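Long-range contact in TRAP dicarboxylate transporter-DctP subunit (PDB 4PE3), which probably binds a small organic solute, possibly a dicarboxylate, in the periplasm and delivers it to a TRAP-type membrane transporter: residues Arg305-Glu317 with Tyr330-Met343. Numbering follows the deposited sequence.
Sequences RAKFRGIARGEWE and YDTLVTYLKDKGLM
Ala306 and Arg309 meet the carbonyl of Leu342 just past the end of the second helix of a C-terminal antiparallel helical hairpin, 302-320 and 324-339. The axes of 305-317 and 330-339 approach to 11.1 Å and cross at -163°. A Schellman motif at Gly341 ends the second helix and turns the chain toward the first. The methyl of Ala306 lies 3.4 Å from Leu342 O, and Arg309 NH1 donates to the same oxygen at 2.8 Å. That bond is bent, 131° at the hydrogen, and the oxygen sits out of the guanidinium plane; Leu342 CB lies over the rim of one face. NE of Arg309 hydrogen-bonds to Ala115 O, which helps fix the rotation of the group. In one of its two modelled conformers, selenomethionine Met343 lies between the helices, its CG against Arg309 CB and its CE against Arg313 CD. With CG anti to the backbone N (chi1 -176°) and the chain bent beyond it, Arg313 lets NH1 donate a hydrogen bond to Tyr330 OH at 2.9 Å, while the same nitrogen forms a salt bridge to Glu317 OE1; both oxygens lie near the guanidinium plane. A leucine here would probably leave Tyr330 OH without this donor and the Glu317 carboxylate without its charged mate. The Trp316 side chain is a knob in the hole formed by Tyr330, Leu333, Val334 and Leu337, while its NE1 bonds to Val113 O. Leu333 CD2 makes a CH-pi contact over one face of the indole, Val334 CG2 approaches the edge, and SE of the same Met343 conformer adds an oblique Met-aromatic contact. Finally, Glu317 CB packs 3.8 Å from Tyr330 CE2.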
loop_
_atom_site.group_PDB
_atom_site.type_symbol
_atom_site.label_atom_id
_atom_site.label_comp_id
_atom_site.label_asym_id
_atom_site.label_seq_id
_atom_site.Cartn_x
_atom_site.Cartn_y
_atom_site.Cartn_z
ATOM N N ARG A 305 -11.957 -11.977 8.016
ATOM C CA ARG A 305 -11.182 -11.331 6.972
ATOM C C ARG A 305 -11.561 -11.878 5.596
ATOM O O ARG A 305 -11.667 -11.136 4.619
ATOM C CB ARG A 305 -9.697 -11.498 7.262
ATOM C CG ARG A 305 -9.263 -10.701 8.504
ATOM C CD ARG A 305 -7.834 -10.939 8.839
ATOM N NE ARG A 305 -7.470 -10.287 10.096
ATOM C CZ ARG A 305 -7.067 -9.025 10.229
ATOM N NH1 ARG A 305 -6.937 -8.267 9.162
ATOM N NH2 ARG A 305 -6.759 -8.571 11.439
ATOM N N ALA A 306 -11.772 -13.195 5.507
ATOM C CA ALA A 306 -12.230 -13.804 4.249
ATOM C C ALA A 306 -13.620 -13.283 3.875
ATOM O O ALA A 306 -13.892 -13.037 2.706
ATOM C CB ALA A 306 -12.242 -15.332 4.355
ATOM N N LYS A 307 -14.487 -13.091 4.862
ATOM C CA LYS A 307 -15.791 -12.505 4.599
ATOM C C LYS A 307 -15.635 -11.072 4.063
ATOM O O LYS A 307 -16.323 -10.671 3.130
ATOM C CB LYS A 307 -16.663 -12.558 5.861
ATOM C CG LYS A 307 -17.279 -13.932 6.084
ATOM C CD LYS A 307 -17.768 -14.131 7.518
ATOM C CE LYS A 307 -18.706 -13.051 7.939
ATOM N NZ LYS A 307 -19.196 -13.293 9.340
ATOM N N PHE A 308 -14.725 -10.297 4.648
ATOM C CA PHE A 308 -14.505 -8.937 4.161
ATOM C C PHE A 308 -13.990 -8.944 2.710
ATOM O O PHE A 308 -14.448 -8.157 1.883
ATOM C CB PHE A 308 -13.577 -8.153 5.082
ATOM C CG PHE A 308 -13.583 -6.684 4.802
ATOM C CD1 PHE A 308 -14.598 -5.874 5.294
ATOM C CD2 PHE A 308 -12.587 -6.108 4.029
ATOM C CE1 PHE A 308 -14.607 -4.504 5.026
ATOM C CE2 PHE A 308 -12.592 -4.741 3.760
ATOM C CZ PHE A 308 -13.598 -3.942 4.251
ATOM N N ARG A 309 -13.099 -9.872 2.389
ATOM C CA ARG A 309 -12.664 -10.018 0.993
ATOM C C ARG A 309 -13.820 -10.255 0.038
ATOM O O ARG A 309 -13.853 -9.725 -1.065
ATOM C CB ARG A 309 -11.689 -11.179 0.802
ATOM C CG ARG A 309 -10.386 -10.963 1.479
ATOM C CD ARG A 309 -9.349 -11.978 1.037
ATOM N NE ARG A 309 -8.153 -11.722 1.808
ATOM C CZ ARG A 309 -7.908 -12.200 3.023
ATOM N NH1 ARG A 309 -8.737 -13.075 3.584
ATOM N NH2 ARG A 309 -6.793 -11.829 3.649
ATOM N N GLY A 310 -14.763 -11.074 0.470
ATOM C CA GLY A 310 -15.894 -11.411 -0.370
ATOM C C GLY A 310 -16.771 -10.206 -0.638
ATOM O O GLY A 310 -17.272 -10.016 -1.739
ATOM N N ILE A 311 -16.959 -9.367 0.371
ATOM C CA ILE A 311 -17.726 -8.155 0.155
ATOM C C ILE A 311 -16.952 -7.238 -0.795
ATOM O O ILE A 311 -17.506 -6.684 -1.731
ATOM C CB ILE A 311 -18.018 -7.440 1.480
ATOM C CG1 ILE A 311 -19.099 -8.207 2.229
ATOM C CG2 ILE A 311 -18.492 -6.031 1.237
ATOM C CD1 ILE A 311 -18.756 -8.505 3.642
ATOM N N ALA A 312 -15.664 -7.084 -0.534
ATOM C CA ALA A 312 -14.828 -6.190 -1.320
ATOM C C ALA A 312 -14.763 -6.639 -2.781
ATOM O O ALA A 312 -14.744 -5.809 -3.701
ATOM C CB ALA A 312 -13.448 -6.132 -0.710
ATOM N N ARG A 313 -14.757 -7.948 -2.985
ATOM C CA ARG A 313 -14.642 -8.519 -4.330
ATOM C C ARG A 313 -15.744 -8.006 -5.247
ATOM O O ARG A 313 -15.520 -7.773 -6.426
ATOM C CB ARG A 313 -14.675 -10.043 -4.271
ATOM C CG ARG A 313 -14.461 -10.741 -5.638
ATOM C CD ARG A 313 -15.270 -12.029 -5.733
ATOM N NE ARG A 313 -16.690 -11.788 -5.501
ATOM C CZ ARG A 313 -17.521 -11.229 -6.378
ATOM N NH1 ARG A 313 -17.083 -10.857 -7.564
ATOM N NH2 ARG A 313 -18.798 -11.040 -6.053
ATOM N N GLY A 314 -16.954 -7.858 -4.719
ATOM C CA GLY A 314 -18.035 -7.305 -5.513
ATOM C C GLY A 314 -17.701 -5.918 -6.046
ATOM O O GLY A 314 -18.080 -5.545 -7.155
ATOM N N GLU A 315 -16.968 -5.145 -5.256
ATOM C CA GLU A 315 -16.522 -3.828 -5.696
ATOM C C GLU A 315 -15.321 -3.927 -6.633
ATOM O O GLU A 315 -15.247 -3.171 -7.594
ATOM C CB GLU A 315 -16.251 -2.895 -4.512
ATOM C CG GLU A 315 -17.521 -2.591 -3.732
ATOM C CD GLU A 315 -18.586 -1.909 -4.575
ATOM O OE1 GLU A 315 -18.265 -0.881 -5.223
ATOM O OE2 GLU A 315 -19.750 -2.369 -4.554
ATOM N N TRP A 316 -14.388 -4.840 -6.364
ATOM C CA TRP A 316 -13.284 -5.049 -7.315
ATOM C C TRP A 316 -13.840 -5.395 -8.698
ATOM O O TRP A 316 -13.293 -4.945 -9.709
ATOM C CB TRP A 316 -12.335 -6.170 -6.883
ATOM C CG TRP A 316 -11.744 -6.091 -5.509
ATOM C CD1 TRP A 316 -11.621 -4.992 -4.687
ATOM C CD2 TRP A 316 -11.230 -7.199 -4.770
ATOM N NE1 TRP A 316 -11.039 -5.360 -3.513
ATOM C CE2 TRP A 316 -10.799 -6.710 -3.524
ATOM C CE3 TRP A 316 -11.097 -8.565 -5.043
ATOM C CZ2 TRP A 316 -10.250 -7.538 -2.551
ATOM C CZ3 TRP A 316 -10.561 -9.386 -4.083
ATOM C CH2 TRP A 316 -10.139 -8.869 -2.842
ATOM N N GLU A 317 -14.905 -6.198 -8.740
ATOM C CA GLU A 317 -15.452 -6.668 -10.008
ATOM C C GLU A 317 -16.031 -5.513 -10.806
ATOM O O GLU A 317 -15.967 -5.512 -12.027
ATOM C CB GLU A 317 -16.524 -7.742 -9.781
ATOM C CG GLU A 317 -17.147 -8.252 -11.087
ATOM C CD GLU A 317 -17.974 -9.510 -10.904
ATOM O OE1 GLU A 317 -18.534 -9.708 -9.807
ATOM O OE2 GLU A 317 -18.062 -10.295 -11.871
ATOM N N TYR A 330 -7.941 -8.097 -11.679
ATOM C CA TYR A 330 -8.982 -8.781 -10.905
ATOM C C TYR A 330 -8.853 -10.294 -11.004
ATOM O O TYR A 330 -8.879 -10.980 -9.992
ATOM C CB TYR A 330 -10.362 -8.342 -11.375
ATOM C CG TYR A 330 -11.489 -9.119 -10.749
ATOM C CD1 TYR A 330 -11.955 -10.295 -11.328
ATOM C CD2 TYR A 330 -12.104 -8.691 -9.577
ATOM C CE1 TYR A 330 -13.009 -11.029 -10.756
ATOM C CE2 TYR A 330 -13.146 -9.410 -9.004
ATOM C CZ TYR A 330 -13.590 -10.573 -9.596
ATOM O OH TYR A 330 -14.631 -11.241 -9.023
ATOM N N ASP A 331 -8.684 -10.814 -12.215
ATOM C CA ASP A 331 -8.633 -12.270 -12.393
ATOM C C ASP A 331 -7.430 -12.853 -11.673
ATOM O O ASP A 331 -7.527 -13.877 -10.996
ATOM C CB ASP A 331 -8.546 -12.658 -13.864
ATOM C CG ASP A 331 -9.829 -12.404 -14.620
ATOM O OD1 ASP A 331 -10.877 -12.225 -13.979
ATOM O OD2 ASP A 331 -9.778 -12.375 -15.863
ATOM N N THR A 332 -6.299 -12.171 -11.802
ATOM C CA THR A 332 -5.061 -12.653 -11.218
ATOM C C THR A 332 -5.111 -12.619 -9.698
ATOM O O THR A 332 -4.678 -13.566 -9.037
ATOM C CB THR A 332 -3.882 -11.841 -11.777
ATOM O OG1 THR A 332 -3.856 -11.987 -13.201
ATOM C CG2 THR A 332 -2.546 -12.309 -11.214
ATOM N N LEU A 333 -5.663 -11.530 -9.156
ATOM C CA LEU A 333 -5.811 -11.356 -7.716
ATOM C C LEU A 333 -6.754 -12.383 -7.121
ATOM O O LEU A 333 -6.433 -13.021 -6.136
ATOM C CB LEU A 333 -6.329 -9.949 -7.443
ATOM C CG LEU A 333 -6.627 -9.665 -5.968
ATOM C CD1 LEU A 333 -5.358 -9.742 -5.126
ATOM C CD2 LEU A 333 -7.256 -8.290 -5.821
ATOM N N VAL A 334 -7.909 -12.557 -7.743
ATOM C CA VAL A 334 -8.900 -13.476 -7.203
ATOM C C VAL A 334 -8.400 -14.916 -7.300
ATOM O O VAL A 334 -8.613 -15.705 -6.378
ATOM C CB VAL A 334 -10.262 -13.316 -7.914
ATOM C CG1 VAL A 334 -11.202 -14.467 -7.568
ATOM C CG2 VAL A 334 -10.886 -11.978 -7.535
ATOM N N THR A 335 -7.733 -15.262 -8.397
ATOM C CA THR A 335 -7.113 -16.573 -8.496
ATOM C C THR A 335 -6.126 -16.803 -7.356
ATOM O O THR A 335 -6.154 -17.847 -6.714
ATOM C CB THR A 335 -6.410 -16.758 -9.861
ATOM O OG1 THR A 335 -7.391 -16.689 -10.902
ATOM C CG2 THR A 335 -5.694 -18.101 -9.929
ATOM N N TYR A 336 -5.285 -15.811 -7.073
ATOM C CA TYR A 336 -4.306 -15.908 -5.993
ATOM C C TYR A 336 -4.959 -16.109 -4.614
ATOM O O TYR A 336 -4.591 -17.010 -3.859
ATOM C CB TYR A 336 -3.410 -14.651 -5.977
ATOM C CG TYR A 336 -2.416 -14.673 -4.844
ATOM C CD1 TYR A 336 -1.213 -15.354 -4.970
ATOM C CD2 TYR A 336 -2.699 -14.051 -3.636
ATOM C CE1 TYR A 336 -0.324 -15.404 -3.935
ATOM C CE2 TYR A 336 -1.807 -14.093 -2.598
ATOM C CZ TYR A 336 -0.633 -14.775 -2.745
ATOM O OH TYR A 336 0.261 -14.822 -1.717
ATOM N N LEU A 337 -5.925 -15.264 -4.308
ATOM C CA LEU A 337 -6.618 -15.326 -3.023
ATOM C C LEU A 337 -7.333 -16.656 -2.837
ATOM O O LEU A 337 -7.278 -17.230 -1.749
ATOM C CB LEU A 337 -7.600 -14.163 -2.905
ATOM C CG LEU A 337 -6.937 -12.782 -2.902
ATOM C CD1 LEU A 337 -7.982 -11.686 -3.015
ATOM C CD2 LEU A 337 -6.101 -12.571 -1.647
ATOM N N LYS A 338 -7.996 -17.153 -3.878
ATOM C CA LYS A 338 -8.695 -18.421 -3.762
ATOM C C LYS A 338 -7.686 -19.536 -3.563
ATOM O O LYS A 338 -7.874 -20.439 -2.744
ATOM C CB LYS A 338 -9.569 -18.680 -4.994
ATOM C CG LYS A 338 -10.820 -17.816 -5.065
ATOM C CD LYS A 338 -11.694 -18.216 -6.236
ATOM C CE LYS A 338 -12.926 -17.334 -6.349
ATOM N NZ LYS A 338 -13.954 -17.986 -7.218
ATOM N N ASP A 339 -6.600 -19.466 -4.314
ATOM C CA ASP A 339 -5.585 -20.490 -4.248
ATOM C C ASP A 339 -4.928 -20.570 -2.870
ATOM O O ASP A 339 -4.563 -21.659 -2.410
ATOM C CB ASP A 339 -4.527 -20.232 -5.303
ATOM C CG ASP A 339 -3.356 -21.126 -5.136
ATOM O OD1 ASP A 339 -3.538 -22.336 -5.350
ATOM O OD2 ASP A 339 -2.276 -20.640 -4.752
ATOM N N LYS A 340 -4.786 -19.420 -2.212
ATOM C CA LYS A 340 -4.159 -19.368 -0.889
ATOM C C LYS A 340 -5.146 -19.613 0.252
ATOM O O LYS A 340 -4.768 -19.560 1.425
ATOM C CB LYS A 340 -3.447 -18.029 -0.674
ATOM C CG LYS A 340 -2.215 -17.826 -1.538
ATOM C CD LYS A 340 -1.452 -19.131 -1.707
ATOM C CE LYS A 340 -0.010 -18.910 -2.122
ATOM N NZ LYS A 340 0.776 -18.420 -0.955
ATOM N N GLY A 341 -6.406 -19.867 -0.087
ATOM C CA GLY A 341 -7.423 -20.114 0.929
ATOM C C GLY A 341 -7.877 -18.857 1.652
ATOM O O GLY A 341 -8.472 -18.924 2.734
ATOM N N LEU A 342 -7.601 -17.705 1.055
ATOM C CA LEU A 342 -7.935 -16.430 1.649
ATOM C C LEU A 342 -9.338 -15.962 1.286
ATOM O O LEU A 342 -9.905 -15.084 1.944
ATOM C CB LEU A 342 -6.900 -15.394 1.191
ATOM C CG LEU A 342 -5.509 -15.615 1.798
ATOM C CD1 LEU A 342 -4.463 -14.681 1.179
ATOM C CD2 LEU A 342 -5.534 -15.464 3.320
HETATM N N MSE A 343 -9.902 -16.529 0.231
HETATM C CA MSE A 343 -11.241 -16.155 -0.188
HETATM C C MSE A 343 -12.004 -17.395 -0.603
HETATM O O MSE A 343 -11.413 -18.350 -1.103
HETATM C CB MSE A 343 -11.154 -15.198 -1.361
HETATM C CG MSE A 343 -12.254 -14.173 -1.441
HETATM SE SE MSE A 343 -11.762 -13.022 -2.905
HETATM C CE MSE A 343 -12.326 -14.194 -4.330
#